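Local coordinates for iron-regulated outer membrane protein (Neisseria meningitidis, PDB 4B7O) that transports iron across the outer membrane as a TonB-dependent transporter and probably takes it up from siderophores, at residues E223-A228 against G238-Y243; K230-F235 against N716-P721. All coordinates share one frame; numbering follows the deposited sequence.

Interaction 1: E223-A228 against G238-Y243; sequences EKEYEA and GKTVPY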
# COMPACT_ATOMS: atom_id res chain seq x y z
N GLU A 223 -2.16 21.23 0.90
CA GLU A 223 -2.03 21.26 2.37
C GLU A 223 -0.81 22.01 2.83
O GLU A 223 0.26 21.79 2.33
CB GLU A 223 -2.03 19.85 2.96
CG GLU A 223 -3.29 19.02 2.73
CD GLU A 223 -3.09 17.57 3.15
OE1 GLU A 223 -2.02 17.00 2.77
OE2 GLU A 223 -3.96 17.01 3.87
N LYS A 224 -0.99 22.89 3.81
CA LYS A 224 0.13 23.55 4.48
C LYS A 224 0.78 22.63 5.50
O LYS A 224 0.33 21.53 5.73
CB LYS A 224 -0.35 24.80 5.25
CG LYS A 224 -0.82 25.97 4.39
CD LYS A 224 -0.44 25.80 2.93
CE LYS A 224 -1.39 26.64 2.07
NZ LYS A 224 -1.18 26.41 0.61
N GLU A 225 1.79 23.15 6.19
CA GLU A 225 2.57 22.38 7.11
C GLU A 225 1.70 22.20 8.32
O GLU A 225 1.01 23.13 8.73
CB GLU A 225 3.85 23.09 7.44
CG GLU A 225 4.93 23.03 6.37
CD GLU A 225 6.19 23.79 6.83
OE1 GLU A 225 6.05 24.64 7.76
OE2 GLU A 225 7.31 23.53 6.30
N TYR A 226 1.66 20.99 8.84
CA TYR A 226 0.66 20.68 9.84
C TYR A 226 1.33 20.87 11.18
O TYR A 226 2.55 20.77 11.32
CB TYR A 226 0.11 19.23 9.63
CG TYR A 226 1.14 18.12 9.89
CD1 TYR A 226 1.39 17.69 11.19
CD2 TYR A 226 1.88 17.53 8.85
CE1 TYR A 226 2.30 16.69 11.48
CE2 TYR A 226 2.84 16.54 9.12
CZ TYR A 226 3.05 16.13 10.46
OH TYR A 226 3.98 15.18 10.82
N GLU A 227 0.55 21.14 12.19
CA GLU A 227 1.18 21.12 13.49
C GLU A 227 0.76 19.94 14.36
O GLU A 227 -0.39 19.52 14.37
CB GLU A 227 1.04 22.44 14.22
CG GLU A 227 -0.30 23.11 14.14
CD GLU A 227 -0.33 24.34 15.04
OE1 GLU A 227 -0.48 24.18 16.28
OE2 GLU A 227 -0.17 25.46 14.52
N ALA A 228 1.75 19.46 15.08
CA ALA A 228 1.68 18.30 15.92
C ALA A 228 1.04 18.66 17.23
O ALA A 228 0.62 19.80 17.42
CB ALA A 228 3.09 17.76 16.11
N GLY A 238 8.70 26.57 16.48
CA GLY A 238 7.29 26.49 16.02
C GLY A 238 6.59 25.15 16.35
O GLY A 238 7.22 24.18 16.84
N LYS A 239 5.28 25.11 16.09
CA LYS A 239 4.43 23.93 16.27
C LYS A 239 4.44 23.05 15.03
O LYS A 239 4.23 21.83 15.11
CB LYS A 239 2.99 24.34 16.50
CG LYS A 239 2.79 25.28 17.67
CD LYS A 239 1.63 26.26 17.43
CE LYS A 239 0.84 26.44 18.72
NZ LYS A 239 1.63 25.78 19.81
N THR A 240 4.66 23.68 13.87
CA THR A 240 4.50 22.96 12.61
C THR A 240 5.65 22.00 12.33
O THR A 240 6.74 22.18 12.83
CB THR A 240 4.34 23.92 11.44
OG1 THR A 240 5.56 24.66 11.31
CG2 THR A 240 3.18 24.88 11.63
N VAL A 241 5.41 20.97 11.52
CA VAL A 241 6.45 20.04 11.13
C VAL A 241 6.99 20.58 9.80
O VAL A 241 6.26 20.64 8.78
CB VAL A 241 5.85 18.62 10.99
CG1 VAL A 241 6.87 17.62 10.46
CG2 VAL A 241 5.25 18.13 12.32
N PRO A 242 8.25 21.00 9.77
CA PRO A 242 8.77 21.68 8.56
C PRO A 242 8.77 20.82 7.24
O PRO A 242 9.10 19.62 7.26
CB PRO A 242 10.17 22.08 8.96
CG PRO A 242 10.09 22.17 10.44
CD PRO A 242 9.19 21.07 10.88
N TYR A 243 8.42 21.46 6.11
CA TYR A 243 8.36 20.80 4.78
C TYR A 243 7.40 19.63 4.74
O TYR A 243 7.66 18.58 4.16
CB TYR A 243 9.75 20.38 4.31
CG TYR A 243 10.75 21.51 4.48
CD1 TYR A 243 10.62 22.68 3.70
CD2 TYR A 243 11.75 21.45 5.42
CE1 TYR A 243 11.48 23.74 3.86
CE2 TYR A 243 12.63 22.51 5.58
CZ TYR A 243 12.49 23.65 4.80
OH TYR A 243 13.34 24.73 4.95

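Interaction 2: K230-F235 against N716-P721; sequences KGFRNF and NTFYYP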
# COMPACT_ATOMS: atom_id res chain seq x y z
N LYS A 230 0.07 18.97 21.51
CA LYS A 230 0.56 19.70 22.66
C LYS A 230 1.92 19.25 23.03
O LYS A 230 2.08 18.14 23.53
CB LYS A 230 -0.34 19.49 23.87
CG LYS A 230 -0.28 20.68 24.83
CD LYS A 230 -0.97 20.43 26.19
CE LYS A 230 -0.66 21.59 27.16
NZ LYS A 230 -1.57 21.70 28.34
N GLY A 231 2.90 20.11 22.75
CA GLY A 231 4.24 19.99 23.34
C GLY A 231 5.30 19.71 22.33
O GLY A 231 6.46 19.69 22.66
N PHE A 232 4.93 19.46 21.09
CA PHE A 232 5.93 19.40 20.03
C PHE A 232 6.52 20.80 19.80
O PHE A 232 5.78 21.81 19.82
CB PHE A 232 5.28 18.92 18.73
CG PHE A 232 6.19 18.96 17.54
CD1 PHE A 232 7.32 18.10 17.45
CD2 PHE A 232 5.95 19.87 16.50
CE1 PHE A 232 8.17 18.15 16.35
CE2 PHE A 232 6.78 19.92 15.39
CZ PHE A 232 7.89 19.06 15.31
N ARG A 233 7.83 20.82 19.59
CA ARG A 233 8.56 22.00 19.16
C ARG A 233 9.42 21.75 17.94
O ARG A 233 10.27 20.83 17.91
CB ARG A 233 9.40 22.60 20.30
CG ARG A 233 8.61 23.43 21.31
CD ARG A 233 7.62 24.38 20.64
NE ARG A 233 6.62 24.96 21.57
CZ ARG A 233 6.51 26.26 21.90
NH1 ARG A 233 7.31 27.18 21.38
NH2 ARG A 233 5.56 26.65 22.75
N ASN A 234 9.17 22.56 16.91
CA ASN A 234 10.09 22.78 15.78
C ASN A 234 11.56 22.95 16.17
O ASN A 234 11.85 23.30 17.30
CB ASN A 234 9.76 24.16 15.20
CG ASN A 234 9.21 24.06 13.85
OD1 ASN A 234 9.75 23.32 13.04
ND2 ASN A 234 8.14 24.76 13.58
N PHE A 235 12.45 22.87 15.19
CA PHE A 235 13.85 23.23 15.38
C PHE A 235 14.03 24.74 15.63
O PHE A 235 15.05 25.15 16.13
CB PHE A 235 14.62 22.91 14.15
CG PHE A 235 14.31 23.81 13.02
CD1 PHE A 235 13.06 23.73 12.37
CD2 PHE A 235 15.24 24.78 12.59
CE1 PHE A 235 12.76 24.56 11.29
CE2 PHE A 235 14.94 25.63 11.53
CZ PHE A 235 13.70 25.52 10.88
N ASN A 716 -5.65 16.70 21.09
CA ASN A 716 -4.42 17.30 20.62
C ASN A 716 -3.20 16.59 21.21
O ASN A 716 -2.28 17.20 21.70
CB ASN A 716 -4.36 18.80 20.95
CG ASN A 716 -3.27 19.49 20.16
OD1 ASN A 716 -3.00 19.11 19.03
ND2 ASN A 716 -2.60 20.43 20.76
N THR A 717 -3.24 15.27 21.11
CA THR A 717 -2.20 14.39 21.57
C THR A 717 -0.99 14.47 20.74
O THR A 717 -1.04 14.46 19.50
CB THR A 717 -2.62 12.93 21.47
OG1 THR A 717 -3.85 12.76 22.16
CG2 THR A 717 -1.56 12.06 22.06
N PHE A 718 0.10 14.46 21.45
CA PHE A 718 1.38 14.55 20.85
C PHE A 718 1.87 13.14 20.89
O PHE A 718 1.95 12.54 21.96
CB PHE A 718 2.25 15.49 21.69
CG PHE A 718 3.70 15.54 21.27
CD1 PHE A 718 4.08 15.35 19.94
CD2 PHE A 718 4.69 15.80 22.23
CE1 PHE A 718 5.42 15.37 19.57
CE2 PHE A 718 6.04 15.86 21.86
CZ PHE A 718 6.41 15.62 20.54
N TYR A 719 2.19 12.60 19.72
CA TYR A 719 2.73 11.27 19.68
C TYR A 719 3.46 11.01 18.38
O TYR A 719 3.28 11.72 17.41
CB TYR A 719 1.59 10.24 19.79
CG TYR A 719 0.65 10.20 18.55
CD1 TYR A 719 -0.42 11.11 18.42
CD2 TYR A 719 0.82 9.24 17.56
CE1 TYR A 719 -1.26 11.06 17.33
CE2 TYR A 719 -0.01 9.18 16.45
CZ TYR A 719 -1.06 10.09 16.34
OH TYR A 719 -1.90 10.03 15.23
N TYR A 720 4.22 9.92 18.38
CA TYR A 720 4.82 9.37 17.20
C TYR A 720 4.24 7.99 16.96
O TYR A 720 4.31 7.11 17.86
CB TYR A 720 6.35 9.25 17.37
CG TYR A 720 7.03 10.58 17.40
CD1 TYR A 720 7.39 11.23 16.22
CD2 TYR A 720 7.28 11.20 18.61
CE1 TYR A 720 7.98 12.49 16.27
CE2 TYR A 720 7.90 12.43 18.66
CZ TYR A 720 8.23 13.07 17.48
OH TYR A 720 8.81 14.28 17.59
N PRO A 721 3.72 7.77 15.73
CA PRO A 721 3.20 6.49 15.23
C PRO A 721 4.37 5.53 15.18
O PRO A 721 5.49 5.99 15.00
CB PRO A 721 2.77 6.77 13.78
CG PRO A 721 2.87 8.23 13.59
CD PRO A 721 3.62 8.85 14.74

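Interaction 1: E223-A228 against G238-Y243
Val241 and Tyr226 make both the backbone and the side-chain core of this contact. Val241 N donates to Tyr226 O at 2.9 Å, and the C=O...N angle of 171° shows the donor nearly in line with the carbonyl bond. On the side-chain level the valine lies over one face of the tyrosine ring, offset toward its rim. Val241 CB is 4.1 Å from the ring centroid of Tyr226. It stands 23° off the ring normal, a CH-pi contact. Val241 CG2 comes to 3.4 Å from Tyr226 CE1. The ring gets there because Tyr226 CG sits between the backbone N and the carbonyl carbon (chi1 67°), which brings the phenol back to the valine although CB starts away from it. Next to this pair Glu227 and Thr240 form an antiparallel, non-hydrogen-bonded pair, flanked by the Val241 N to Tyr226 O bond and by a weak one of 3.4 Å from Ala228 N to Lys239 O. At one end Glu225, extended beyond CG, brings OE2 to Tyr243 N; the modelled 2.4 Å is very short, so its exact length is doubtful. At the other end Glu227 and Lys239 run side by side, yet Glu227 OE1 stays 4.4 Å from Lys239 NZ, too far for a salt bridge.

The second shell fixes the tyrosine from both ends: its OH is hydrogen-bonded to Pro731 O, and its backbone N to Ser244 OG, which also serves Val241 O. The bridge pins together the two limbs of the 224-245 loop beyond paired strands 212-223 and 246-259, one of the long loops of a TonB-dependent transporter barrel.

Interaction 2: K230-F235 against N716-P721
Phe718 packs against the Lys230 and Gly231 carbonyls, the backbone N of Phe232 and Phe232 CB, and this is the close part of the contact. Phe232 CB stands over one face of the Phe718 ring, 4.0 Å from its centroid and 24° off the normal, a CH-pi contact whose shortest approach is 3.7 Å from Phe232 CB to Phe718 CE1. With CG anti to the backbone N (chi1 172°), the Phe718 ring is directed to Phe232 CB and the Gly231-Phe232 backbone. Separately, the backbone course brings Phe718 CB to 3.2 Å from Lys230 O. The two rings themselves are less intimately matched: their planes meet at 57° with centroids 6.0 Å apart, an oblique pair rather than a stack. Tyr720 adds a looser touch, its OH 4.1 Å from Phe232 CD1.

Polar fastening is confined to the Lys230 end. Lys230 N donates to Asn716 O at 2.9 Å, from a position out of the carbonyl plane. Asn716 ND2 lies nearby but is a second donor and makes no bond to that nitrogen, whereas OD1 of the same amide accepts from Arg735 N. The aliphatic start of Lys230 touches the asparagine, while its extended chain carries the ammonium away on the exposed side.

With 272 Å² buried in total, this is a modest surface association between two loops, built from one backbone hydrogen bond and aromatic contacts to side chain and backbone, with no salt bridge across it.

Interactions 1 and 2 lie about 10 Å apart, centre to centre, on the same side of the chain's centre. Three of their four segments, 223-228, 230-235 and 238-243, follow one another in the loop between strands 212-223 and 246-259; the fourth, 716-721, belongs to the loop between strands 705-712 and 736-744. Segment 223-228 meets 238-243, so the first loop folds back on itself, and 230-235, lying between them, is carried to the 716-721 loop. The contacts also touch directly, Phe232 CD2 lying 3.0 Å from Lys239 O. Pairing of strand 185-194 with 736-744 closes the barrel, so together the contacts join loops from both sides of that closure.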